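Protein FimX (Pseudomonas aeruginosa PAO1, PDB 3HV9) is an EAL-family protein, represented here by its EAL domain, a TIM-barrel-like fold. Local coordinates at residues Glu49-Leu54 against Phe105-Ser110. Numbering follows the deposited sequence.
Sequences EVLLRL and FVHLSS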
ATOM      1  N   GLU A  49       3.141   5.254  -2.462  1.00 29.92           N
ATOM      2  CA  GLU A  49       2.749   4.148  -1.594  1.00 34.80           C
ATOM      3  C   GLU A  49       3.218   4.500  -0.198  1.00 34.67           C
ATOM      4  O   GLU A  49       4.342   4.981  -0.027  1.00 32.84           O
ATOM      5  CB  GLU A  49       3.405   2.838  -2.030  1.00 30.59           C
ATOM      6  CG  GLU A  49       2.958   1.620  -1.203  1.00 30.45           C
ATOM      7  CD  GLU A  49       3.741   0.369  -1.546  1.00 44.33           C
ATOM      8  OE1 GLU A  49       4.693   0.473  -2.360  1.00 35.83           O
ATOM      9  OE2 GLU A  49       3.406  -0.717  -1.015  1.00 33.69           O
ATOM     10  N   VAL A  50       2.364   4.298   0.799  1.00 34.88           N
ATOM     11  CA  VAL A  50       2.804   4.523   2.172  1.00 33.55           C
ATOM     12  C   VAL A  50       3.293   3.251   2.861  1.00 36.53           C
ATOM     13  O   VAL A  50       2.775   2.153   2.657  1.00 27.10           O
ATOM     14  CB  VAL A  50       1.838   5.424   3.016  1.00 41.12           C
ATOM     15  CG1 VAL A  50       0.568   5.709   2.272  1.00 30.86           C
ATOM     16  CG2 VAL A  50       1.609   4.876   4.425  1.00 28.00           C
ATOM     17  N   LEU A  51       4.366   3.419   3.618  1.00 28.97           N
ATOM     18  CA  LEU A  51       5.067   2.306   4.242  1.00 43.86           C
ATOM     19  C   LEU A  51       5.207   2.620   5.726  1.00 32.56           C
ATOM     20  O   LEU A  51       5.388   3.771   6.120  1.00 36.41           O
ATOM     21  CB  LEU A  51       6.441   2.120   3.594  1.00 28.19           C
ATOM     22  CG  LEU A  51       6.457   1.754   2.097  1.00 35.68           C
ATOM     23  CD1 LEU A  51       7.878   1.655   1.583  1.00 28.54           C
ATOM     24  CD2 LEU A  51       5.731   0.439   1.813  1.00 32.22           C
ATOM     25  N   LEU A  52       5.073   1.609   6.557  1.00 30.12           N
ATOM     26  CA  LEU A  52       5.030   1.862   7.975  1.00 35.79           C
ATOM     27  C   LEU A  52       6.339   1.425   8.619  1.00 37.34           C
ATOM     28  O   LEU A  52       6.861   0.352   8.314  1.00 36.67           O
ATOM     29  CB  LEU A  52       3.849   1.107   8.599  1.00 32.17           C
ATOM     30  CG  LEU A  52       3.700   1.292  10.109  1.00 31.46           C
ATOM     31  CD1 LEU A  52       3.271   2.700  10.445  1.00 24.95           C
ATOM     32  CD2 LEU A  52       2.737   0.290  10.669  1.00 37.76           C
ATOM     33  N   ARG A  53       6.866   2.271   9.493  1.00 32.38           N
ATOM     34  CA  ARG A  53       7.979   1.896  10.360  1.00 33.32           C
ATOM     35  C   ARG A  53       7.637   2.197  11.816  1.00 34.89           C
ATOM     36  O   ARG A  53       6.852   3.104  12.113  1.00 36.66           O
ATOM     37  CB  ARG A  53       9.248   2.650   9.965  1.00 32.96           C
ATOM     38  CG  ARG A  53       9.688   2.406   8.495  1.00 44.28           C
ATOM     39  CD  ARG A  53      10.171   0.961   8.230  1.00 51.41           C
ATOM     40  NE  ARG A  53      10.706   0.795   6.871  1.00 43.17           N
ATOM     41  CZ  ARG A  53      10.020   0.268   5.859  1.00 62.51           C
ATOM     42  NH1 ARG A  53       8.775  -0.159   6.051  1.00 44.21           N
ATOM     43  NH2 ARG A  53      10.574   0.168   4.655  1.00 50.71           N
ATOM     44  N   LEU A  54       8.226   1.428  12.716  1.00 34.08           N
ATOM     45  CA  LEU A  54       8.072   1.629  14.144  1.00 31.37           C
ATOM     46  C   LEU A  54       9.423   1.929  14.753  1.00 36.56           C
ATOM     47  O   LEU A  54      10.415   1.222  14.493  1.00 36.29           O
ATOM     48  CB  LEU A  54       7.507   0.361  14.776  1.00 31.92           C
ATOM     49  CG  LEU A  54       7.447   0.240  16.301  1.00 37.31           C
ATOM     50  CD1 LEU A  54       6.497   1.263  16.874  1.00 34.24           C
ATOM     51  CD2 LEU A  54       6.986  -1.166  16.676  1.00 26.04           C
ATOM     52  N   PHE A 105      -1.376   5.144  -1.855  1.00 35.98           N
ATOM     53  CA  PHE A 105      -1.689   3.727  -1.802  1.00 27.05           C
ATOM     54  C   PHE A 105      -1.443   3.253  -0.364  1.00 34.47           C
ATOM     55  O   PHE A 105      -0.333   3.367   0.154  1.00 37.00           O
ATOM     56  CB  PHE A 105      -0.783   2.960  -2.787  1.00 32.82           C
ATOM     57  CG  PHE A 105      -1.151   3.172  -4.235  1.00 32.88           C
ATOM     58  CD1 PHE A 105      -1.635   2.128  -5.001  1.00 31.72           C
ATOM     59  CD2 PHE A 105      -1.031   4.414  -4.814  1.00 29.22           C
ATOM     60  CE1 PHE A 105      -1.988   2.319  -6.324  1.00 37.56           C
ATOM     61  CE2 PHE A 105      -1.382   4.625  -6.142  1.00 42.43           C
ATOM     62  CZ  PHE A 105      -1.853   3.571  -6.905  1.00 28.80           C
ATOM     63  N   VAL A 106      -2.471   2.719   0.278  1.00 37.42           N
ATOM     64  CA  VAL A 106      -2.384   2.361   1.691  1.00 29.32           C
ATOM     65  C   VAL A 106      -2.678   0.870   1.843  1.00 39.23           C
ATOM     66  O   VAL A 106      -3.636   0.347   1.267  1.00 37.85           O
ATOM     67  CB  VAL A 106      -3.384   3.208   2.547  1.00 38.89           C
ATOM     68  CG1 VAL A 106      -3.342   2.804   4.022  1.00 30.12           C
ATOM     69  CG2 VAL A 106      -3.090   4.694   2.400  1.00 31.96           C
ATOM     70  N   HIS A 107      -1.843   0.181   2.608  1.00 30.79           N
ATOM     71  CA  HIS A 107      -2.004  -1.250   2.804  1.00 40.81           C
ATOM     72  C   HIS A 107      -3.119  -1.535   3.786  1.00 40.15           C
ATOM     73  O   HIS A 107      -3.307  -0.819   4.768  1.00 40.55           O
ATOM     74  CB  HIS A 107      -0.729  -1.874   3.387  1.00 37.54           C
ATOM     75  CG  HIS A 107       0.504  -1.652   2.567  1.00 50.64           C
ATOM     76  ND1 HIS A 107       1.721  -2.229   2.882  1.00 58.18           N
ATOM     77  CD2 HIS A 107       0.717  -0.921   1.445  1.00 46.09           C
ATOM     78  CE1 HIS A 107       2.624  -1.858   1.997  1.00 49.37           C
ATOM     79  NE2 HIS A 107       2.045  -1.063   1.113  1.00 48.82           N
ATOM     80  N   LEU A 108      -3.825  -2.624   3.536  1.00 36.52           N
ATOM     81  CA  LEU A 108      -4.718  -3.187   4.517  1.00 38.66           C
ATOM     82  C   LEU A 108      -4.237  -4.574   4.846  1.00 37.20           C
ATOM     83  O   LEU A 108      -3.990  -5.368   3.948  1.00 38.70           O
ATOM     84  CB  LEU A 108      -6.130  -3.283   3.951  1.00 33.47           C
ATOM     85  CG  LEU A 108      -6.788  -1.930   3.765  1.00 40.21           C
ATOM     86  CD1 LEU A 108      -8.177  -2.092   3.173  1.00 43.14           C
ATOM     87  CD2 LEU A 108      -6.828  -1.218   5.100  1.00 32.42           C
ATOM     88  N   SER A 109      -4.120  -4.870   6.137  1.00 33.30           N
ATOM     89  CA  SER A 109      -3.859  -6.230   6.584  1.00 37.09           C
ATOM     90  C   SER A 109      -5.103  -7.115   6.392  1.00 44.62           C
ATOM     91  O   SER A 109      -6.195  -6.613   6.095  1.00 39.55           O
ATOM     92  CB  SER A 109      -3.474  -6.207   8.060  1.00 35.65           C
ATOM     93  OG  SER A 109      -4.574  -5.739   8.819  1.00 51.85           O
ATOM     94  N   SER A 110      -4.940  -8.428   6.551  1.00 48.68           N
ATOM     95  CA  SER A 110      -6.069  -9.350   6.413  1.00 49.71           C
ATOM     96  C   SER A 110      -7.054  -9.124   7.546  1.00 45.52           C
ATOM     97  O   SER A 110      -8.258  -9.238   7.360  1.00 45.78           O
ATOM     98  CB  SER A 110      -5.608 -10.807   6.424  1.00 46.40           C
ATOM     99  OG  SER A 110      -4.859 -11.084   7.596  1.00 47.30           O
TER
HETATM  100  O   HOH W   1       0.305   1.326   3.924  1.00 34.88           O
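His107 turns the NE2 edge of its imidazole to the carboxylate of Glu49. NE2 donates to Glu49 OE2 over a short 2.5 Å, reaching that oxygen on its anti side; OE2 lies close to the plane of the imidazole, while the two flat groups are turned 44° apart. Glu49 gets there by stretching out fully: CG lies anti to the backbone N (chi1 -176°) and the chain stays extended beyond it. Leu51 CD2 approaches the ring obliquely, 3.9 Å from His107 CE1, and the carbonyl O of Val50 sits over one ring face, toward the rim.

Behind this pair the strands run parallel, with Glu49 opposite Phe105. Val50 N gives a nearly straight bond of 2.9 Å to Phe105 O. One residue on, the strands splay, and a water fills in, donating to Val50 O and accepting from His107 N. On the helix side of the sheet, Val50 CG1 packs beside Val106 CG2 at 3.8 Å, against helix 77-97.

Glu49, Val50 and Leu51 spell EVL, probably at the position of the family's EAL signature. Lys190 makes a salt bridge to Glu49 OE1 and Gln245 hydrogen-bonds to it; Gln139 and a glycerol hydrogen-bond to OE2. Held by several partners, the buried carboxylate has little freedom to rotate.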